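Local coordinates for protein telomerase reverse transcriptase (Candida tropicalis MYA-3404, PDB 6ZD1) that probably elongates telomeres as the catalytic reverse transcriptase of telomerase, copying a template within the enzyme's RNA component onto chromosome ends, at residues A[317-322]-A[561-566]; A[331-336]-A[505-510]; A[307-312]-A[552-557]; A[485-490]-A[515-520]. All blocks are in the same frame, centred on the assembly; numbering follows the deposited sequence.

Interaction 1. Residues A[317-322]-A[561-566]; sequences LTFRND and LTLDVK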
loop_
_atom_site.group_PDB
_atom_site.type_symbol
_atom_site.label_atom_id
_atom_site.label_comp_id
_atom_site.label_asym_id
_atom_site.label_seq_id
_atom_site.Cartn_x
_atom_site.Cartn_y
_atom_site.Cartn_z
ATOM N N LEU A 317 -23.421 -10.986 -9.821
ATOM C CA LEU A 317 -23.809 -11.184 -11.216
ATOM C C LEU A 317 -24.176 -12.636 -11.491
ATOM O O LEU A 317 -25.107 -12.913 -12.257
ATOM C CB LEU A 317 -22.685 -10.730 -12.143
ATOM C CG LEU A 317 -22.415 -9.226 -12.172
ATOM C CD1 LEU A 317 -21.343 -8.906 -13.197
ATOM C CD2 LEU A 317 -23.689 -8.452 -12.467
ATOM N N THR A 318 -23.439 -13.578 -10.901
ATOM C CA THR A 318 -23.830 -14.980 -10.998
ATOM C C THR A 318 -25.136 -15.233 -10.253
ATOM O O THR A 318 -25.995 -15.986 -10.729
ATOM C CB THR A 318 -22.708 -15.874 -10.464
ATOM O OG1 THR A 318 -21.518 -15.648 -11.231
ATOM C CG2 THR A 318 -23.090 -17.346 -10.560
ATOM N N PHE A 319 -25.312 -14.591 -9.094
ATOM C CA PHE A 319 -26.578 -14.684 -8.375
ATOM C C PHE A 319 -27.724 -14.144 -9.222
ATOM O O PHE A 319 -28.794 -14.759 -9.302
ATOM C CB PHE A 319 -26.469 -13.924 -7.050
ATOM C CG PHE A 319 -27.672 -14.057 -6.155
ATOM C CD1 PHE A 319 -27.956 -15.258 -5.521
ATOM C CD2 PHE A 319 -28.494 -12.965 -5.914
ATOM C CE1 PHE A 319 -29.056 -15.375 -4.686
ATOM C CE2 PHE A 319 -29.595 -13.073 -5.082
ATOM C CZ PHE A 319 -29.876 -14.280 -4.466
ATOM N N ARG A 320 -27.505 -13.014 -9.897
ATOM C CA ARG A 320 -28.536 -12.471 -10.772
ATOM C C ARG A 320 -28.824 -13.420 -11.929
ATOM O O ARG A 320 -29.986 -13.720 -12.231
ATOM C CB ARG A 320 -28.106 -11.104 -11.301
ATOM C CG ARG A 320 -29.089 -10.482 -12.271
ATOM C CD ARG A 320 -28.414 -9.400 -13.085
ATOM N NE ARG A 320 -27.393 -9.968 -13.957
ATOM C CZ ARG A 320 -26.599 -9.253 -14.745
ATOM N NH1 ARG A 320 -26.706 -7.933 -14.765
ATOM N NH2 ARG A 320 -25.702 -9.860 -15.511
ATOM N N ASN A 321 -27.767 -13.925 -12.573
ATOM C CA ASN A 321 -27.942 -14.781 -13.740
ATOM C C ASN A 321 -28.612 -16.098 -13.372
ATOM O O ASN A 321 -29.501 -16.568 -14.091
ATOM C CB ASN A 321 -26.593 -15.038 -14.411
ATOM C CG ASN A 321 -26.019 -13.794 -15.062
ATOM O OD1 ASN A 321 -26.734 -12.821 -15.307
ATOM N ND2 ASN A 321 -24.723 -13.824 -15.353
ATOM N N ASP A 322 -28.183 -16.723 -12.272
ATOM C CA ASP A 322 -28.820 -17.965 -11.849
ATOM C C ASP A 322 -30.282 -17.750 -11.475
ATOM O O ASP A 322 -31.112 -18.644 -11.677
ATOM C CB ASP A 322 -28.041 -18.586 -10.690
ATOM C CG ASP A 322 -26.670 -19.087 -11.117
ATOM O OD1 ASP A 322 -26.389 -19.082 -12.337
ATOM O OD2 ASP A 322 -25.872 -19.481 -10.238
ATOM N N LEU A 561 -33.154 -3.463 -7.773
ATOM C CA LEU A 561 -34.253 -3.896 -8.624
ATOM C C LEU A 561 -33.795 -4.797 -9.762
ATOM O O LEU A 561 -34.489 -5.757 -10.107
ATOM C CB LEU A 561 -34.978 -2.678 -9.191
ATOM C CG LEU A 561 -36.427 -2.914 -9.599
ATOM C CD1 LEU A 561 -37.232 -3.389 -8.402
ATOM C CD2 LEU A 561 -37.011 -1.637 -10.169
ATOM N N THR A 562 -32.654 -4.486 -10.376
ATOM C CA THR A 562 -32.148 -5.249 -11.505
ATOM C C THR A 562 -30.832 -5.961 -11.222
ATOM O O THR A 562 -30.346 -6.691 -12.095
ATOM C CB THR A 562 -31.970 -4.333 -12.722
ATOM O OG1 THR A 562 -31.005 -3.320 -12.419
ATOM C CG2 THR A 562 -33.291 -3.670 -13.083
ATOM N N LEU A 563 -30.246 -5.774 -10.037
ATOM C CA LEU A 563 -28.948 -6.358 -9.688
ATOM C C LEU A 563 -27.862 -5.916 -10.669
ATOM O O LEU A 563 -26.985 -6.692 -11.053
ATOM C CB LEU A 563 -29.018 -7.885 -9.583
ATOM C CG LEU A 563 -29.637 -8.432 -8.289
ATOM C CD1 LEU A 563 -29.393 -9.928 -8.156
ATOM C CD2 LEU A 563 -29.109 -7.695 -7.068
ATOM N N ASP A 564 -27.939 -4.658 -11.095
ATOM C CA ASP A 564 -26.858 -4.035 -11.845
ATOM C C ASP A 564 -25.729 -3.664 -10.887
ATOM O O ASP A 564 -25.975 -3.079 -9.830
ATOM C CB ASP A 564 -27.370 -2.794 -12.571
ATOM C CG ASP A 564 -26.313 -2.147 -13.440
ATOM O OD1 ASP A 564 -26.144 -2.585 -14.600
ATOM O OD2 ASP A 564 -25.650 -1.202 -12.966
ATOM N N VAL A 565 -24.498 -4.012 -11.251
ATOM C CA VAL A 565 -23.317 -3.757 -10.428
ATOM C C VAL A 565 -22.340 -2.935 -11.262
ATOM O O VAL A 565 -21.757 -3.447 -12.225
ATOM C CB VAL A 565 -22.663 -5.059 -9.947
ATOM C CG1 VAL A 565 -21.444 -4.756 -9.087
ATOM C CG2 VAL A 565 -23.660 -5.920 -9.187
ATOM N N LYS A 566 -22.149 -1.670 -10.890
ATOM C CA LYS A 566 -21.255 -0.764 -11.601
ATOM C C LYS A 566 -20.208 -0.213 -10.640
ATOM O O LYS A 566 -20.525 0.153 -9.504
ATOM C CB LYS A 566 -22.041 0.389 -12.248
ATOM C CG LYS A 566 -21.335 1.068 -13.420
ATOM C CD LYS A 566 -20.630 2.354 -13.000
ATOM C CE LYS A 566 -19.880 2.995 -14.168
ATOM N NZ LYS A 566 -18.792 2.114 -14.693
#
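The guanidinium of R320 has L317 CD2 over the centre of one face, 3.7 Å above the plane, and N321 in plane at its edge, while L563 O approaches obliquely. The F319 ring likewise meets L563 CD1 at a slant, CD2 to CD1 3.9 Å. Here the helix 309-326 of the reverse transcriptase palm packs on the turn leading into the last strand of a three-stranded antiparallel sheet. L563, in a left-handed backbone conformation, directs its side chain at the helix; its CD1 lies 3.6 Å from R320 CB, and the two side chains run past each other in opposite directions. R320 starts out with CG trans to the backbone N (chi1 178°), which carries its CD to 3.5 Å from T562 O before the chain bends at chi3. One turn back, L317 CD2 reaches V565 CG2. No hydrogen bond joins the segments; the rotation of the guanidinium is fixed from its own helix, where NE (3.2 Å) and NH2 (3.1 Å) of R320 grip N321 OD1 side-on, from the same face of the amide.

Interaction 2. Residues A[331-336]-A[505-510]; sequences PVLYMI and IFITSN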
loop_
_atom_site.group_PDB
_atom_site.type_symbol
_atom_site.label_atom_id
_atom_site.label_comp_id
_atom_site.label_asym_id
_atom_site.label_seq_id
_atom_site.Cartn_x
_atom_site.Cartn_y
_atom_site.Cartn_z
ATOM N N PRO A 331 -37.103 -11.800 -9.195
ATOM C CA PRO A 331 -38.065 -11.535 -8.123
ATOM C C PRO A 331 -37.732 -10.235 -7.406
ATOM O O PRO A 331 -36.670 -9.636 -7.589
ATOM C CB PRO A 331 -37.899 -12.735 -7.176
ATOM C CG PRO A 331 -36.919 -13.672 -7.853
ATOM C CD PRO A 331 -36.138 -12.844 -8.820
ATOM N N VAL A 332 -38.673 -9.803 -6.571
ATOM C CA VAL A 332 -38.401 -8.696 -5.663
ATOM C C VAL A 332 -37.349 -9.159 -4.666
ATOM O O VAL A 332 -37.521 -10.179 -3.990
ATOM C CB VAL A 332 -39.681 -8.230 -4.956
ATOM C CG1 VAL A 332 -39.368 -7.101 -3.984
ATOM C CG2 VAL A 332 -40.718 -7.791 -5.982
ATOM N N LEU A 333 -36.240 -8.430 -4.597
ATOM C CA LEU A 333 -35.087 -8.816 -3.798
ATOM C C LEU A 333 -34.894 -7.842 -2.647
ATOM O O LEU A 333 -35.136 -6.641 -2.789
ATOM C CB LEU A 333 -33.818 -8.869 -4.650
ATOM C CG LEU A 333 -33.839 -9.933 -5.745
ATOM C CD1 LEU A 333 -32.609 -9.816 -6.615
ATOM C CD2 LEU A 333 -33.938 -11.321 -5.131
ATOM N N TYR A 334 -34.466 -8.371 -1.508
ATOM C CA TYR A 334 -34.197 -7.588 -0.314
ATOM C C TYR A 334 -32.709 -7.663 -0.016
ATOM O O TYR A 334 -32.099 -8.729 -0.140
ATOM C CB TYR A 334 -35.006 -8.108 0.880
ATOM C CG TYR A 334 -36.469 -8.318 0.569
ATOM C CD1 TYR A 334 -36.899 -9.441 -0.130
ATOM C CD2 TYR A 334 -37.422 -7.396 0.971
ATOM C CE1 TYR A 334 -38.230 -9.632 -0.429
ATOM C CE2 TYR A 334 -38.759 -7.580 0.679
ATOM C CZ TYR A 334 -39.156 -8.702 -0.021
ATOM O OH TYR A 334 -40.485 -8.898 -0.316
HETATM N N MSE A 335 -32.117 -6.531 0.341
HETATM C CA MSE A 335 -30.696 -6.540 0.648
HETATM C C MSE A 335 -30.314 -5.641 1.811
HETATM O O MSE A 335 -30.925 -4.597 2.049
HETATM C CB MSE A 335 -29.881 -6.165 -0.586
HETATM C CG MSE A 335 -30.258 -4.849 -1.217
HETATM SE SE MSE A 335 -29.180 -4.544 -2.808
HETATM C CE MSE A 335 -29.728 -6.104 -3.836
ATOM N N ILE A 336 -29.285 -6.079 2.529
ATOM C CA ILE A 336 -28.822 -5.439 3.752
ATOM C C ILE A 336 -27.298 -5.431 3.732
ATOM O O ILE A 336 -26.671 -6.437 3.381
ATOM C CB ILE A 336 -29.363 -6.175 4.997
ATOM C CG1 ILE A 336 -28.757 -5.614 6.282
ATOM C CG2 ILE A 336 -29.142 -7.679 4.879
ATOM C CD1 ILE A 336 -29.509 -4.431 6.818
ATOM N N ILE A 505 -22.654 -7.916 2.921
ATOM C CA ILE A 505 -23.854 -7.671 2.131
ATOM C C ILE A 505 -24.632 -8.974 2.052
ATOM O O ILE A 505 -24.045 -10.060 1.979
ATOM C CB ILE A 505 -23.531 -7.123 0.725
ATOM C CG1 ILE A 505 -24.813 -6.636 0.042
ATOM C CG2 ILE A 505 -22.840 -8.177 -0.130
ATOM C CD1 ILE A 505 -24.576 -5.849 -1.215
ATOM N N PHE A 506 -25.957 -8.868 2.100
ATOM C CA PHE A 506 -26.822 -10.038 2.040
ATOM C C PHE A 506 -28.023 -9.708 1.173
ATOM O O PHE A 506 -28.777 -8.783 1.482
ATOM C CB PHE A 506 -27.268 -10.466 3.439
ATOM C CG PHE A 506 -28.309 -11.541 3.430
ATOM C CD1 PHE A 506 -27.974 -12.840 3.082
ATOM C CD2 PHE A 506 -29.625 -11.255 3.758
ATOM C CE1 PHE A 506 -28.930 -13.837 3.068
ATOM C CE2 PHE A 506 -30.587 -12.249 3.747
ATOM C CZ PHE A 506 -30.240 -13.542 3.400
ATOM N N ILE A 507 -28.204 -10.471 0.099
ATOM C CA ILE A 507 -29.289 -10.272 -0.851
ATOM C C ILE A 507 -30.169 -11.511 -0.820
ATOM O O ILE A 507 -29.661 -12.638 -0.823
ATOM C CB ILE A 507 -28.759 -10.011 -2.271
ATOM C CG1 ILE A 507 -27.763 -8.849 -2.259
ATOM C CG2 ILE A 507 -29.907 -9.712 -3.225
ATOM C CD1 ILE A 507 -27.061 -8.636 -3.580
ATOM N N THR A 508 -31.480 -11.303 -0.768
ATOM C CA THR A 508 -32.407 -12.416 -0.663
ATOM C C THR A 508 -33.734 -12.033 -1.300
ATOM O O THR A 508 -34.090 -10.854 -1.374
ATOM C CB THR A 508 -32.611 -12.823 0.801
ATOM O OG1 THR A 508 -33.488 -13.955 0.876
ATOM C CG2 THR A 508 -33.204 -11.666 1.593
ATOM N N SER A 509 -34.450 -13.047 -1.784
ATOM C CA SER A 509 -35.849 -12.901 -2.162
ATOM C C SER A 509 -36.789 -13.282 -1.032
ATOM O O SER A 509 -37.973 -12.930 -1.080
ATOM C CB SER A 509 -36.165 -13.751 -3.396
ATOM O OG SER A 509 -36.008 -15.131 -3.115
ATOM N N ASN A 510 -36.290 -14.006 -0.032
ATOM C CA ASN A 510 -37.092 -14.459 1.098
ATOM C C ASN A 510 -37.062 -13.387 2.183
ATOM O O ASN A 510 -36.051 -13.218 2.873
ATOM C CB ASN A 510 -36.564 -15.791 1.625
ATOM C CG ASN A 510 -37.564 -16.510 2.506
ATOM O OD1 ASN A 510 -38.413 -15.886 3.141
ATOM N ND2 ASN A 510 -37.467 -17.833 2.549
#
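Y334 exchanges a pair of backbone hydrogen bonds with T508, and I336 a pair with F506, joining strands 334-339 and 503-508 as the antiparallel centre of the four-stranded palm sheet of a reverse transcriptase. T508 N to Y334 O is 2.7 Å, and F506 N to I336 O 2.8 Å. Between them M335 and I507 form a non-hydrogen-bonded pair, with M335 CA 3.1 Å from F506 O in a CA-H...O contact. On their face of the sheet, selenomethionine M335 and I507 lie side by side: chi3 (60°) bends the M335 chain, bringing CE to 3.7 Å from I507 CG2. On the other face I336 CG2 sits at the edge of the F506 ring, in its plane, and the Y334 ring turns its edge to the carbonyl of S509, CE1 to O 3.4 Å. Further out, E544 takes the hydroxyl of Y334, and L514 of helix 511-520 packs on Y334 and I336. That helix is introduced by N510, whose OD1 caps D512 N; N510 N in turn donates to T508 OG1 at 2.9 Å, closing an ST turn.

Interaction 3. Residues A[307-312]-A[552-557]; sequences NSTNEV and TFVGLD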
loop_
_atom_site.group_PDB
_atom_site.type_symbol
_atom_site.label_atom_id
_atom_site.label_comp_id
_atom_site.label_asym_id
_atom_site.label_seq_id
_atom_site.Cartn_x
_atom_site.Cartn_y
_atom_site.Cartn_z
ATOM N N ASN A 307 -12.731 -12.795 -1.246
ATOM C CA ASN A 307 -11.379 -12.281 -1.081
ATOM C C ASN A 307 -11.128 -10.942 -1.769
ATOM O O ASN A 307 -10.091 -10.327 -1.509
ATOM C CB ASN A 307 -10.366 -13.311 -1.591
ATOM C CG ASN A 307 -10.400 -14.602 -0.793
ATOM O OD1 ASN A 307 -10.706 -14.601 0.401
ATOM N ND2 ASN A 307 -10.086 -15.712 -1.449
ATOM N N SER A 308 -12.033 -10.460 -2.619
ATOM C CA SER A 308 -11.762 -9.229 -3.353
ATOM C C SER A 308 -13.073 -8.585 -3.789
ATOM O O SER A 308 -14.144 -9.192 -3.711
ATOM C CB SER A 308 -10.859 -9.497 -4.563
ATOM O OG SER A 308 -11.494 -10.350 -5.501
ATOM N N THR A 309 -12.971 -7.336 -4.255
ATOM C CA THR A 309 -14.160 -6.596 -4.670
ATOM C C THR A 309 -14.762 -7.172 -5.949
ATOM O O THR A 309 -15.981 -7.367 -6.040
ATOM C CB THR A 309 -13.830 -5.114 -4.856
ATOM O OG1 THR A 309 -13.757 -4.477 -3.574
ATOM C CG2 THR A 309 -14.899 -4.427 -5.696
ATOM N N ASN A 310 -13.926 -7.439 -6.956
ATOM C CA ASN A 310 -14.441 -8.014 -8.194
ATOM C C ASN A 310 -15.133 -9.345 -7.939
ATOM O O ASN A 310 -16.085 -9.693 -8.647
ATOM C CB ASN A 310 -13.319 -8.193 -9.216
ATOM C CG ASN A 310 -12.687 -6.880 -9.626
ATOM O OD1 ASN A 310 -12.883 -5.853 -8.978
ATOM N ND2 ASN A 310 -11.915 -6.909 -10.706
ATOM N N GLU A 311 -14.680 -10.097 -6.933
ATOM C CA GLU A 311 -15.367 -11.341 -6.608
ATOM C C GLU A 311 -16.744 -11.070 -6.017
ATOM O O GLU A 311 -17.680 -11.844 -6.251
ATOM C CB GLU A 311 -14.526 -12.189 -5.650
ATOM C CG GLU A 311 -14.630 -13.687 -5.924
ATOM C CD GLU A 311 -14.163 -14.550 -4.765
ATOM O OE1 GLU A 311 -15.009 -15.264 -4.183
ATOM O OE2 GLU A 311 -12.957 -14.519 -4.438
ATOM N N VAL A 312 -16.891 -9.971 -5.270
ATOM C CA VAL A 312 -18.211 -9.572 -4.785
ATOM C C VAL A 312 -19.141 -9.304 -5.963
ATOM O O VAL A 312 -20.279 -9.784 -6.002
ATOM C CB VAL A 312 -18.095 -8.340 -3.866
ATOM C CG1 VAL A 312 -19.457 -7.698 -3.644
ATOM C CG2 VAL A 312 -17.457 -8.722 -2.538
ATOM N N THR A 552 -24.733 1.432 -2.189
ATOM C CA THR A 552 -23.291 1.444 -2.398
ATOM C C THR A 552 -22.646 0.439 -1.450
ATOM O O THR A 552 -22.599 0.656 -0.234
ATOM C CB THR A 552 -22.712 2.841 -2.190
ATOM O OG1 THR A 552 -23.261 3.733 -3.167
ATOM C CG2 THR A 552 -21.199 2.813 -2.344
ATOM N N PHE A 553 -22.167 -0.663 -2.008
ATOM C CA PHE A 553 -21.294 -1.574 -1.293
ATOM C C PHE A 553 -19.858 -1.160 -1.607
ATOM O O PHE A 553 -19.624 -0.115 -2.218
ATOM C CB PHE A 553 -21.617 -3.018 -1.668
ATOM C CG PHE A 553 -21.097 -4.027 -0.690
ATOM C CD1 PHE A 553 -21.233 -3.824 0.671
ATOM C CD2 PHE A 553 -20.480 -5.183 -1.133
ATOM C CE1 PHE A 553 -20.755 -4.752 1.575
ATOM C CE2 PHE A 553 -20.002 -6.116 -0.234
ATOM C CZ PHE A 553 -20.142 -5.899 1.123
ATOM N N VAL A 554 -18.875 -1.957 -1.183
ATOM C CA VAL A 554 -17.483 -1.544 -1.328
ATOM C C VAL A 554 -17.170 -1.310 -2.800
ATOM O O VAL A 554 -17.128 -2.251 -3.602
ATOM C CB VAL A 554 -16.557 -2.603 -0.727
ATOM C CG1 VAL A 554 -16.485 -2.437 0.775
ATOM C CG2 VAL A 554 -17.067 -4.000 -1.067
ATOM N N GLY A 555 -16.897 -0.054 -3.152
ATOM C CA GLY A 555 -16.531 0.304 -4.510
ATOM C C GLY A 555 -17.590 0.076 -5.575
ATOM O O GLY A 555 -17.362 0.386 -6.750
ATOM N N LEU A 556 -18.753 -0.449 -5.190
ATOM C CA LEU A 556 -19.770 -0.878 -6.141
ATOM C C LEU A 556 -21.077 -0.131 -5.922
ATOM O O LEU A 556 -21.492 0.099 -4.782
ATOM C CB LEU A 556 -20.041 -2.378 -6.024
ATOM C CG LEU A 556 -18.844 -3.315 -6.120
ATOM C CD1 LEU A 556 -19.292 -4.753 -5.920
ATOM C CD2 LEU A 556 -18.148 -3.143 -7.457
ATOM N N ASP A 557 -21.728 0.223 -7.024
ATOM C CA ASP A 557 -23.106 0.693 -7.018
ATOM C C ASP A 557 -23.992 -0.470 -7.437
ATOM O O ASP A 557 -23.857 -0.983 -8.553
ATOM C CB ASP A 557 -23.297 1.877 -7.965
ATOM C CG ASP A 557 -23.136 3.208 -7.270
ATOM O OD1 ASP A 557 -22.866 3.212 -6.049
ATOM O OD2 ASP A 557 -23.285 4.251 -7.943
#
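V312 pushes CG1 against the edge of the F553 ring, in the ring plane and 3.7 Å from CD2, and the same methyl touches L556 CD1, also at 3.7 Å. Chi1 of 165° sets CG1 opposite the backbone N, and this branch touches both side chains, crossing F553 at about a right angle. One turn earlier, T309 turns its methyl to the hairpin: CG2 is 3.8 Å from V554 O and 3.9 Å from L556 CD2, sliding past L556 in the opposite direction. The first turn of helix 309-326 thus rests on a beta hairpin whose type II turn runs from F553 to L556, with G555 at positive phi. Its sequence and position are consistent with the primer grip (motif E) of telomerase. The hairpin is braced from within: V554 CG2 lies 3.6 Å above one face of the F553 ring, toward its rim, and T552 OG1 donates to D557 OD1 at 3.0 Å. The helix start is held separately, by E614, which bonds S308 OG at the N-cap and N310 N. Across the contact itself there is no hydrogen bond, so shape and van der Waals contact, rather than directional bonds, set how helix and hairpin fit together.

Interaction 4. Residues A[485-490]-A[515-520]; sequences FKFLWE and KKVKDK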
loop_
_atom_site.group_PDB
_atom_site.type_symbol
_atom_site.label_atom_id
_atom_site.label_comp_id
_atom_site.label_asym_id
_atom_site.label_seq_id
_atom_site.Cartn_x
_atom_site.Cartn_y
_atom_site.Cartn_z
ATOM N N PHE A 485 -24.012 -18.498 10.588
ATOM C CA PHE A 485 -25.018 -18.261 9.557
ATOM C C PHE A 485 -25.426 -19.563 8.879
ATOM O O PHE A 485 -25.604 -19.620 7.661
ATOM C CB PHE A 485 -24.514 -17.268 8.515
ATOM C CG PHE A 485 -24.434 -15.853 9.010
ATOM C CD1 PHE A 485 -25.552 -15.037 8.998
ATOM C CD2 PHE A 485 -23.238 -15.336 9.479
ATOM C CE1 PHE A 485 -25.481 -13.732 9.452
ATOM C CE2 PHE A 485 -23.159 -14.034 9.932
ATOM C CZ PHE A 485 -24.281 -13.230 9.918
ATOM N N LYS A 486 -25.569 -20.625 9.681
ATOM C CA LYS A 486 -25.841 -21.955 9.140
ATOM C C LYS A 486 -27.094 -21.977 8.275
ATOM O O LYS A 486 -27.140 -22.703 7.275
ATOM C CB LYS A 486 -25.974 -22.965 10.280
ATOM C CG LYS A 486 -24.700 -23.169 11.080
ATOM C CD LYS A 486 -24.929 -24.092 12.271
ATOM C CE LYS A 486 -23.642 -24.300 13.059
ATOM N NZ LYS A 486 -23.861 -25.114 14.285
ATOM N N PHE A 487 -28.101 -21.171 8.606
ATOM C CA PHE A 487 -29.350 -21.217 7.856
ATOM C C PHE A 487 -29.247 -20.377 6.591
ATOM O O PHE A 487 -30.103 -19.526 6.330
ATOM C CB PHE A 487 -30.505 -20.706 8.725
ATOM C CG PHE A 487 -30.198 -19.407 9.440
ATOM C CD1 PHE A 487 -30.458 -18.182 8.841
ATOM C CD2 PHE A 487 -29.652 -19.417 10.713
ATOM C CE1 PHE A 487 -30.168 -16.998 9.490
ATOM C CE2 PHE A 487 -29.365 -18.232 11.369
ATOM C CZ PHE A 487 -29.625 -17.022 10.756
ATOM N N LEU A 488 -28.224 -20.623 5.780
ATOM C CA LEU A 488 -28.105 -19.962 4.489
ATOM C C LEU A 488 -27.690 -20.874 3.348
ATOM O O LEU A 488 -27.943 -20.522 2.186
ATOM C CB LEU A 488 -27.122 -18.784 4.575
ATOM C CG LEU A 488 -27.629 -17.542 5.332
ATOM C CD1 LEU A 488 -26.582 -16.437 5.350
ATOM C CD2 LEU A 488 -28.928 -17.035 4.726
ATOM N N TRP A 489 -27.068 -22.020 3.625
ATOM C CA TRP A 489 -26.344 -22.779 2.613
ATOM C C TRP A 489 -26.996 -24.124 2.297
ATOM O O TRP A 489 -26.323 -25.044 1.821
ATOM C CB TRP A 489 -24.891 -22.969 3.051
ATOM C CG TRP A 489 -24.281 -21.707 3.598
ATOM C CD1 TRP A 489 -24.112 -20.522 2.939
ATOM C CD2 TRP A 489 -23.759 -21.507 4.917
ATOM N NE1 TRP A 489 -23.519 -19.598 3.767
ATOM C CE2 TRP A 489 -23.292 -20.179 4.986
ATOM C CE3 TRP A 489 -23.642 -22.325 6.046
ATOM C CZ2 TRP A 489 -22.717 -19.650 6.138
ATOM C CZ3 TRP A 489 -23.067 -21.799 7.186
ATOM C CH2 TRP A 489 -22.615 -20.474 7.224
ATOM N N GLU A 490 -28.290 -24.259 2.567
ATOM C CA GLU A 490 -29.104 -25.323 1.996
ATOM C C GLU A 490 -30.176 -24.771 1.069
ATOM O O GLU A 490 -30.895 -25.548 0.431
ATOM C CB GLU A 490 -29.748 -26.172 3.099
ATOM C CG GLU A 490 -28.771 -27.073 3.842
ATOM C CD GLU A 490 -27.888 -26.308 4.808
ATOM O OE1 GLU A 490 -28.405 -25.403 5.495
ATOM O OE2 GLU A 490 -26.677 -26.604 4.871
ATOM N N LYS A 515 -35.219 -11.321 7.903
ATOM C CA LYS A 515 -35.345 -10.994 9.319
ATOM C C LYS A 515 -34.459 -11.880 10.184
ATOM O O LYS A 515 -34.015 -11.447 11.252
ATOM C CB LYS A 515 -36.803 -11.107 9.766
ATOM C CG LYS A 515 -37.565 -9.787 9.750
ATOM C CD LYS A 515 -37.020 -8.812 10.790
ATOM C CE LYS A 515 -37.837 -7.526 10.827
ATOM N NZ LYS A 515 -37.365 -6.577 11.874
ATOM N N LYS A 516 -34.196 -13.115 9.749
ATOM C CA LYS A 516 -33.250 -13.966 10.467
ATOM C C LYS A 516 -31.873 -13.318 10.527
ATOM O O LYS A 516 -31.257 -13.231 11.597
ATOM C CB LYS A 516 -33.171 -15.342 9.804
ATOM C CG LYS A 516 -34.435 -16.171 9.943
ATOM C CD LYS A 516 -34.287 -17.519 9.255
ATOM C CE LYS A 516 -35.522 -18.375 9.459
ATOM N NZ LYS A 516 -35.772 -18.621 10.905
ATOM N N VAL A 517 -31.367 -12.864 9.379
ATOM C CA VAL A 517 -30.090 -12.158 9.356
ATOM C C VAL A 517 -30.210 -10.823 10.079
ATOM O O VAL A 517 -29.293 -10.403 10.796
ATOM C CB VAL A 517 -29.615 -11.970 7.903
ATOM C CG1 VAL A 517 -28.302 -11.203 7.864
ATOM C CG2 VAL A 517 -29.483 -13.314 7.204
ATOM N N LYS A 518 -31.349 -10.143 9.921
ATOM C CA LYS A 518 -31.519 -8.832 10.537
ATOM C C LYS A 518 -31.620 -8.933 12.054
ATOM O O LYS A 518 -31.242 -7.992 12.763
ATOM C CB LYS A 518 -32.766 -8.152 9.961
ATOM C CG LYS A 518 -32.929 -6.685 10.322
ATOM C CD LYS A 518 -34.157 -6.113 9.621
ATOM C CE LYS A 518 -34.387 -4.653 9.978
ATOM N NZ LYS A 518 -35.593 -4.108 9.289
ATOM N N ASP A 519 -32.091 -10.069 12.573
ATOM C CA ASP A 519 -32.183 -10.255 14.014
ATOM C C ASP A 519 -30.905 -10.809 14.606
ATOM O O ASP A 519 -30.665 -10.642 15.809
ATOM C CB ASP A 519 -33.330 -11.206 14.370
ATOM C CG ASP A 519 -34.691 -10.601 14.107
ATOM O OD1 ASP A 519 -34.793 -9.354 14.067
ATOM O OD2 ASP A 519 -35.661 -11.370 13.946
ATOM N N LYS A 520 -30.076 -11.457 13.795
ATOM C CA LYS A 520 -28.824 -11.965 14.324
ATOM C C LYS A 520 -27.753 -10.884 14.401
ATOM O O LYS A 520 -26.921 -10.913 15.313
ATOM C CB LYS A 520 -28.345 -13.138 13.479
ATOM C CG LYS A 520 -27.104 -13.745 14.031
ATOM C CD LYS A 520 -26.948 -15.162 13.599
ATOM C CE LYS A 520 -25.492 -15.479 13.605
ATOM N NZ LYS A 520 -24.894 -15.154 12.282
#
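F485 is the first residue to leave the helical conformation at the end of helix 469-484, and F487, two residues on, centres an inverse gamma turn; the rings of both reach helix 511-520. The ammonium of K520 stands almost squarely over the face of the F485 ring, only 7° off the normal, in a cation-pi contact; NZ is modelled 2.9 Å from the centroid, shorter than usual, and the exact value is doubtful. K520 gets there by an extended chain that turns at its last torsion (chi4 -89°), lowering NZ onto the face. The K520 side chain also touches E525. V517 CG1 meets the F485 ring obliquely, 4.1 Å from CE1. Next to this, F487 brings CE1 to 3.4 Å from K516 CB, at a slant to the ring, while V517 N and K520 CD lie near the ring plane at its edge. K516 NZ bends off from the ring, 5.9 Å from the F487 centroid, at most a weak attraction. Beneath, L488 and V517 both pack on F506 of strand 503-508, while F485 and L488 touch L497 of strand 495-500; the loop and helix 511-520 thereby lie together on one face of the palm sheet.

How the interactions relate
Interaction 2 links the other three through both faces of the palm sheet. Helix 309-326 packs on the M335 and I507 face, F319 CE2 lying 3.9 Å from I507 CG2; beside it packs the turn in 561-566, with L563 CD1 3.6 Å from L333 CD1. On the other face, F506 CE1 is 3.6 Å from L488 CD2 and F506 CE2 3.8 Å from V517 CG2 of interaction 4. Interactions 1 and 3 share helix 309-326 and neighbouring strands, K566 O and D557 N (2.8 Å) probably being hydrogen-bonded. F553 CE2 of interaction 3 reaches I505 CG2 at 3.5 Å, near the turn between strands 495-500 and 503-508, which in reverse transcriptases bears catalytic aspartates. Interaction 4 stays about 12 Å from interaction 3, nearest atoms.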